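Local coordinates for uncharacterized protein (PDB 4R7F), which is of unknown function but has three immunoglobulin-like beta-sandwich domains and probably resembles plug proteins of the type 9 secretion system, at residues Thr16-Val21 and Phe274-Ser279; Thr92-Ser97 and Ala288-Val293. All coordinates share one frame; numbering follows the deposited sequence. Where two conformers were deposited one is given.

Contact 1 of 2, residues Thr16-Val21 and Phe274-Ser279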
loop_
_atom_site.group_PDB
_atom_site.type_symbol
_atom_site.label_atom_id
_atom_site.label_comp_id
_atom_site.label_asym_id
_atom_site.label_seq_id
_atom_site.Cartn_x
_atom_site.Cartn_y
_atom_site.Cartn_z
ATOM N N THR A 16 -23.849 6.425 11.562
ATOM C CA THR A 16 -22.487 5.878 11.578
ATOM C C THR A 16 -22.517 4.427 11.181
ATOM O O THR A 16 -21.893 3.551 11.809
ATOM C CB THR A 16 -21.831 6.118 12.960
ATOM O OG1 THR A 16 -22.056 7.486 13.338
ATOM C CG2 THR A 16 -20.357 5.849 12.921
ATOM N N LEU A 17 -23.280 4.171 10.127
ATOM C CA LEU A 17 -23.284 2.859 9.503
ATOM C C LEU A 17 -21.927 2.595 8.860
ATOM O O LEU A 17 -21.499 3.348 8.007
ATOM C CB LEU A 17 -24.354 2.772 8.447
ATOM C CG LEU A 17 -24.418 1.468 7.674
ATOM C CD1 LEU A 17 -24.823 0.319 8.579
ATOM C CD2 LEU A 17 -25.424 1.624 6.547
ATOM N N GLN A 18 -21.278 1.522 9.293
ATOM C CA GLN A 18 -20.036 1.046 8.724
ATOM C C GLN A 18 -20.186 -0.394 8.267
ATOM O O GLN A 18 -20.772 -1.223 8.967
ATOM C CB GLN A 18 -18.923 1.082 9.767
ATOM C CG GLN A 18 -18.652 2.460 10.330
ATOM C CD GLN A 18 -17.551 2.462 11.386
ATOM O OE1 GLN A 18 -17.813 2.441 12.606
ATOM N NE2 GLN A 18 -16.326 2.503 10.926
ATOM N N VAL A 19 -19.641 -0.649 7.085
ATOM C CA VAL A 19 -19.467 -1.961 6.504
ATOM C C VAL A 19 -17.971 -2.172 6.191
ATOM O O VAL A 19 -17.390 -1.487 5.353
ATOM C CB VAL A 19 -20.301 -2.073 5.229
ATOM C CG1 VAL A 19 -20.161 -3.465 4.621
ATOM C CG2 VAL A 19 -21.750 -1.714 5.539
ATOM N N LYS A 20 -17.372 -3.118 6.902
ATOM C CA LYS A 20 -15.940 -3.352 6.828
ATOM C C LYS A 20 -15.659 -4.808 7.146
ATOM O O LYS A 20 -16.565 -5.556 7.506
ATOM C CB LYS A 20 -15.198 -2.414 7.781
ATOM C CG LYS A 20 -15.767 -2.368 9.186
ATOM C CD LYS A 20 -14.901 -3.128 10.178
ATOM C CE LYS A 20 -13.866 -2.235 10.847
ATOM N NZ LYS A 20 -13.031 -3.049 11.762
ATOM N N VAL A 21 -14.416 -5.240 6.952
ATOM C CA VAL A 21 -14.067 -6.597 7.304
ATOM C C VAL A 21 -13.774 -6.604 8.796
ATOM O O VAL A 21 -12.973 -5.804 9.266
ATOM C CB VAL A 21 -12.875 -7.115 6.509
ATOM C CG1 VAL A 21 -12.425 -8.459 7.063
ATOM C CG2 VAL A 21 -13.240 -7.246 5.053
ATOM N N PHE A 274 -13.572 7.177 7.383
ATOM C CA PHE A 274 -13.540 7.824 8.689
ATOM C C PHE A 274 -13.256 6.793 9.759
ATOM O O PHE A 274 -13.440 5.604 9.525
ATOM C CB PHE A 274 -14.859 8.567 8.981
ATOM C CG PHE A 274 -16.056 7.673 9.179
ATOM C CD1 PHE A 274 -16.266 7.031 10.369
ATOM C CD2 PHE A 274 -16.983 7.516 8.181
ATOM C CE1 PHE A 274 -17.355 6.219 10.526
ATOM C CE2 PHE A 274 -18.086 6.746 8.343
ATOM C CZ PHE A 274 -18.270 6.080 9.508
ATOM N N PHE A 275 -12.849 7.255 10.944
ATOM C CA PHE A 275 -12.416 6.375 12.013
ATOM C C PHE A 275 -12.923 6.952 13.300
ATOM O O PHE A 275 -12.616 8.098 13.618
ATOM C CB PHE A 275 -10.902 6.305 12.047
ATOM C CG PHE A 275 -10.319 5.882 10.741
ATOM C CD1 PHE A 275 -10.021 6.825 9.766
ATOM C CD2 PHE A 275 -10.156 4.536 10.447
ATOM C CE1 PHE A 275 -9.556 6.438 8.525
ATOM C CE2 PHE A 275 -9.667 4.153 9.225
ATOM C CZ PHE A 275 -9.370 5.105 8.265
ATOM N N ILE A 276 -13.712 6.168 14.021
ATOM C CA ILE A 276 -14.320 6.629 15.258
ATOM C C ILE A 276 -13.295 6.484 16.393
ATOM O O ILE A 276 -12.808 5.402 16.655
ATOM C CB ILE A 276 -15.596 5.857 15.568
ATOM C CG1 ILE A 276 -16.622 5.995 14.422
ATOM C CG2 ILE A 276 -16.165 6.307 16.904
ATOM C CD1 ILE A 276 -17.040 7.415 14.068
ATOM N N ARG A 277 -12.996 7.619 17.030
ATOM C CA ARG A 277 -11.910 7.763 17.997
ATOM C C ARG A 277 -12.286 8.914 18.947
ATOM O O ARG A 277 -13.008 9.833 18.567
ATOM C CB ARG A 277 -10.577 8.102 17.292
ATOM C CG ARG A 277 -10.141 7.185 16.148
ATOM C CD ARG A 277 -8.885 7.716 15.451
ATOM N NE ARG A 277 -8.141 6.692 14.706
ATOM C CZ ARG A 277 -7.474 6.952 13.590
ATOM N NH1 ARG A 277 -7.487 8.181 13.110
ATOM N NH2 ARG A 277 -6.807 6.001 12.946
ATOM N N CYS A 278 -11.817 8.862 20.186
ATOM C CA CYS A 278 -11.910 10.015 21.084
ATOM C C CYS A 278 -10.768 9.945 22.093
ATOM O O CYS A 278 -10.213 8.865 22.291
ATOM C CB CYS A 278 -13.285 10.128 21.757
ATOM S SG CYS A 278 -14.040 8.584 22.253
ATOM N N SER A 279 -10.392 11.094 22.673
ATOM C CA SER A 279 -9.245 11.187 23.596
ATOM C C SER A 279 -9.436 10.331 24.862
ATOM O O SER A 279 -10.417 10.510 25.597
ATOM C CB SER A 279 -9.003 12.651 23.975
ATOM O OG SER A 279 -8.264 13.310 22.957
HETATM O O HOH W 1 -14.430 3.186 13.262
#

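Contact 2 of 2, residues Thr92-Ser97 and Ala288-Val293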
loop_
_atom_site.group_PDB
_atom_site.type_symbol
_atom_site.label_atom_id
_atom_site.label_comp_id
_atom_site.label_asym_id
_atom_site.label_seq_id
_atom_site.Cartn_x
_atom_site.Cartn_y
_atom_site.Cartn_z
ATOM N N THR A 92 -21.726 10.330 27.345
ATOM C CA THR A 92 -21.908 11.182 26.178
ATOM C C THR A 92 -23.170 11.988 26.308
ATOM O O THR A 92 -24.176 11.483 26.792
ATOM C CB THR A 92 -22.011 10.340 24.876
ATOM O OG1 THR A 92 -23.203 9.514 24.881
ATOM C CG2 THR A 92 -20.793 9.468 24.734
ATOM N N THR A 93 -23.140 13.230 25.825
ATOM C CA THR A 93 -24.339 14.067 25.793
ATOM C C THR A 93 -25.445 13.447 24.939
ATOM O O THR A 93 -26.607 13.377 25.327
ATOM C CB THR A 93 -24.001 15.467 25.288
ATOM O OG1 THR A 93 -23.269 15.379 24.053
ATOM C CG2 THR A 93 -23.145 16.185 26.351
ATOM N N THR A 94 -25.055 12.955 23.780
ATOM C CA THR A 94 -25.991 12.379 22.853
ATOM C C THR A 94 -26.020 10.890 23.199
ATOM O O THR A 94 -24.983 10.188 23.139
ATOM C CB THR A 94 -25.525 12.628 21.391
ATOM O OG1 THR A 94 -25.345 14.024 21.169
ATOM C CG2 THR A 94 -26.514 12.085 20.406
ATOM N N GLN A 95 -27.191 10.412 23.596
ATOM C CA GLN A 95 -27.330 9.016 23.952
ATOM C C GLN A 95 -27.641 8.159 22.729
ATOM O O GLN A 95 -28.385 8.556 21.825
ATOM C CB GLN A 95 -28.404 8.836 25.018
ATOM C CG GLN A 95 -27.908 9.176 26.412
ATOM C CD GLN A 95 -29.031 9.231 27.417
ATOM O OE1 GLN A 95 -30.157 8.829 27.127
ATOM N NE2 GLN A 95 -28.735 9.737 28.606
ATOM N N TYR A 96 -27.067 6.965 22.735
ATOM C CA TYR A 96 -27.251 6.002 21.682
ATOM C C TYR A 96 -26.868 4.604 22.154
ATOM O O TYR A 96 -26.183 4.434 23.182
ATOM C CB TYR A 96 -26.374 6.406 20.472
ATOM C CG TYR A 96 -24.902 6.389 20.737
ATOM C CD1 TYR A 96 -24.171 5.233 20.569
ATOM C CD2 TYR A 96 -24.224 7.537 21.145
ATOM C CE1 TYR A 96 -22.795 5.199 20.798
ATOM C CE2 TYR A 96 -22.853 7.514 21.374
ATOM C CZ TYR A 96 -22.132 6.328 21.199
ATOM O OH TYR A 96 -20.744 6.264 21.426
ATOM N N SER A 97 -27.289 3.607 21.381
ATOM C CA SER A 97 -26.779 2.245 21.533
ATOM C C SER A 97 -26.002 1.906 20.242
ATOM O O SER A 97 -26.323 2.375 19.178
ATOM C CB SER A 97 -27.908 1.225 21.810
ATOM O OG SER A 97 -28.952 1.748 22.624
ATOM N N ALA A 288 -17.550 7.538 22.192
ATOM C CA ALA A 288 -17.514 8.719 21.322
ATOM C C ALA A 288 -18.869 9.392 21.297
ATOM O O ALA A 288 -19.897 8.719 21.179
ATOM C CB ALA A 288 -17.116 8.315 19.931
ATOM N N ASP A 289 -18.867 10.708 21.418
ATOM C CA ASP A 289 -20.097 11.494 21.461
ATOM C C ASP A 289 -20.462 11.937 20.025
ATOM O O ASP A 289 -19.679 11.722 19.092
ATOM C CB ASP A 289 -19.869 12.713 22.400
ATOM C CG ASP A 289 -21.156 13.282 22.966
ATOM O OD1 ASP A 289 -22.252 12.882 22.490
ATOM O OD2 ASP A 289 -21.074 14.143 23.879
ATOM N N TYR A 290 -21.635 12.556 19.867
ATOM C CA TYR A 290 -22.145 13.028 18.584
ATOM C C TYR A 290 -22.231 14.526 18.727
ATOM O O TYR A 290 -22.916 15.018 19.622
ATOM C CB TYR A 290 -23.561 12.455 18.237
ATOM C CG TYR A 290 -23.554 11.077 17.551
ATOM C CD1 TYR A 290 -23.543 9.894 18.289
ATOM C CD2 TYR A 290 -23.518 10.967 16.185
ATOM C CE1 TYR A 290 -23.512 8.652 17.678
ATOM C CE2 TYR A 290 -23.479 9.726 15.558
ATOM C CZ TYR A 290 -23.475 8.577 16.293
ATOM O OH TYR A 290 -23.441 7.371 15.639
ATOM N N TYR A 291 -21.550 15.241 17.830
ATOM C CA TYR A 291 -21.525 16.693 17.815
ATOM C C TYR A 291 -22.111 17.145 16.480
ATOM O O TYR A 291 -22.120 16.387 15.517
ATOM C CB TYR A 291 -20.091 17.224 17.965
ATOM C CG TYR A 291 -19.368 16.921 19.290
ATOM C CD1 TYR A 291 -20.005 16.289 20.371
ATOM C CD2 TYR A 291 -18.034 17.283 19.461
ATOM C CE1 TYR A 291 -19.325 16.027 21.561
ATOM C CE2 TYR A 291 -17.361 17.035 20.652
ATOM C CZ TYR A 291 -18.007 16.412 21.703
ATOM O OH TYR A 291 -17.323 16.156 22.876
ATOM N N ILE A 292 -22.618 18.369 16.423
ATOM C CA ILE A 292 -23.028 18.954 15.159
ATOM C C ILE A 292 -21.787 19.493 14.493
ATOM O O ILE A 292 -21.156 20.404 15.023
ATOM C CB ILE A 292 -23.971 20.148 15.320
ATOM C CG1 ILE A 292 -25.226 19.768 16.086
ATOM C CG2 ILE A 292 -24.366 20.695 13.956
ATOM C CD1 ILE A 292 -26.062 18.763 15.357
ATOM N N VAL A 293 -21.427 18.952 13.332
ATOM C CA VAL A 293 -20.268 19.488 12.621
ATOM C C VAL A 293 -20.688 20.396 11.477
ATOM O O VAL A 293 -21.540 20.033 10.697
ATOM C CB VAL A 293 -19.376 18.368 12.134
ATOM C CG1 VAL A 293 -18.138 18.925 11.464
ATOM C CG2 VAL A 293 -19.037 17.462 13.312
HETATM O O HOH W 2 -23.078 17.027 21.697
#

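Contact 1 of 2, residues Thr16-Val21 and Phe274-Ser279
The ring of Phe274 overlaps the aliphatic part of Gln18, Phe274 CZ lying 3.7 Å from Gln18 CG. The contact joins the N-terminal immunoglobulin-like domain to a later, probably also immunoglobulin-like, part of the chain: strand 14-21 is outermost in its antiparallel sheet, and strand 274-276 belongs to a separate sheet of the later part. With strand axes 10.0 Å apart and running at 111°, the two do not pair through their backbones, so side chains must span the gap.

Phe274 suits the task because its long, flat side chain reaches across with a wholly apolar end. Its CG sits between the backbone N and the carbonyl carbon (chi1 68°), which sends the ring toward strand 14-21, where Thr16 and Gln18 both have their CB turned to this segment. Gln18 slants across the outer ring atoms, and its amide, turned 37° from the ring plane, brings NE2 to 3.9 Å from Phe274 CE1. A glutamine can thus offer methylenes to the aromatic and still keep a polar tip. The methyl of Thr16 also approaches CE1 of Phe274, and meets Ile276 tip to tip, with Thr16 CG2 3.8 Å from Ile276 CD1. The threonine's two branches divide the work: CG2 joins the apolar group while OG1 probably hydrogen-bonds to Tyr290 OH. Outside the two segments, Tyr344 meets the Phe274 ring.

No direct hydrogen bond crosses between the segments; instead a water accepts from Gln18 NE2 at 3.1 Å and from the backbone Ile276 N at 3.2 Å.

Contact 2 of 2, residues Thr92-Ser97 and Ala288-Val293
Asp289 brings its carboxylate into the loop Thr92-Thr94. Its CB lies against Thr92, 4.0 Å from Thr92 CB, and the carboxylate, swung anti to the backbone N (chi1 -157°), then reaches the turn of backbone at Thr93 and Thr94. On one branch, OD1 takes the N-H of Thr94 on its syn side at 3.1 Å, nearly straight at 163°, and also the N-H of Tyr290 in its own segment, with Tyr290 N 2.7 Å from OD1 and above the carboxylate plane. On the other, OD2 is gripped twice by Thr93: OG1 approaches on the syn side at 2.5 Å, while Thr93 N comes from above the plane at 3.0 Å. A buried aspartate suits this place, since four donors converge on its two oxygens and hold the group against rotation. An alanine here would remove both acceptor oxygens, and the loop at Thr93 and Thr94, its N-H groups and Thr93 OG1 deprived of these bonds along with Tyr290 N, would probably be freer to shift.

This loop runs into strand 96-103 of the N-terminal immunoglobulin-like sandwich, whereas Asp289 lies between the short helix 284-287 and strand 290-298 of another sheet, consistent with a junction between domains. A water donating to Thr93 OG1 and Tyr290 O adds a water-mediated link.

Tyrosines complete the junction, each offering a ring for packing and a hydroxyl for bonding. They form a T-shaped stack, the edge of Tyr290 directed at the face of Tyr96, centroids 5.3 Å apart and planes at 82°. Tyr290 OH hydrogen-bonds to Asp44 OD2 of strand 39-46. Tyr96 OH donates to Ala288 O, 2.6 Å away, meeting a lone pair in the carbonyl plane.

The segments alternate along the chain, 16-21, 92-97, 274-279, 288-293, so both contacts tie the N-terminal sandwich to the same later part of the protein. Their first segments lie on or lead into strands 14-21 and 96-103 of one antiparallel sheet; their second segments lie on strands 274-276 and 290-298 of two different sheets. The centres are 14 Å apart, and contact 2 is farther from the middle of the chain than contact 1. They meet directly: Thr16 OG1 and Tyr290 OH, 2.7 Å apart, probably share a hydrogen bond, and Ile276 CG2 packs on Ala288 CB at 3.8 Å. This is consistent with neighbouring patches of one interface between domains.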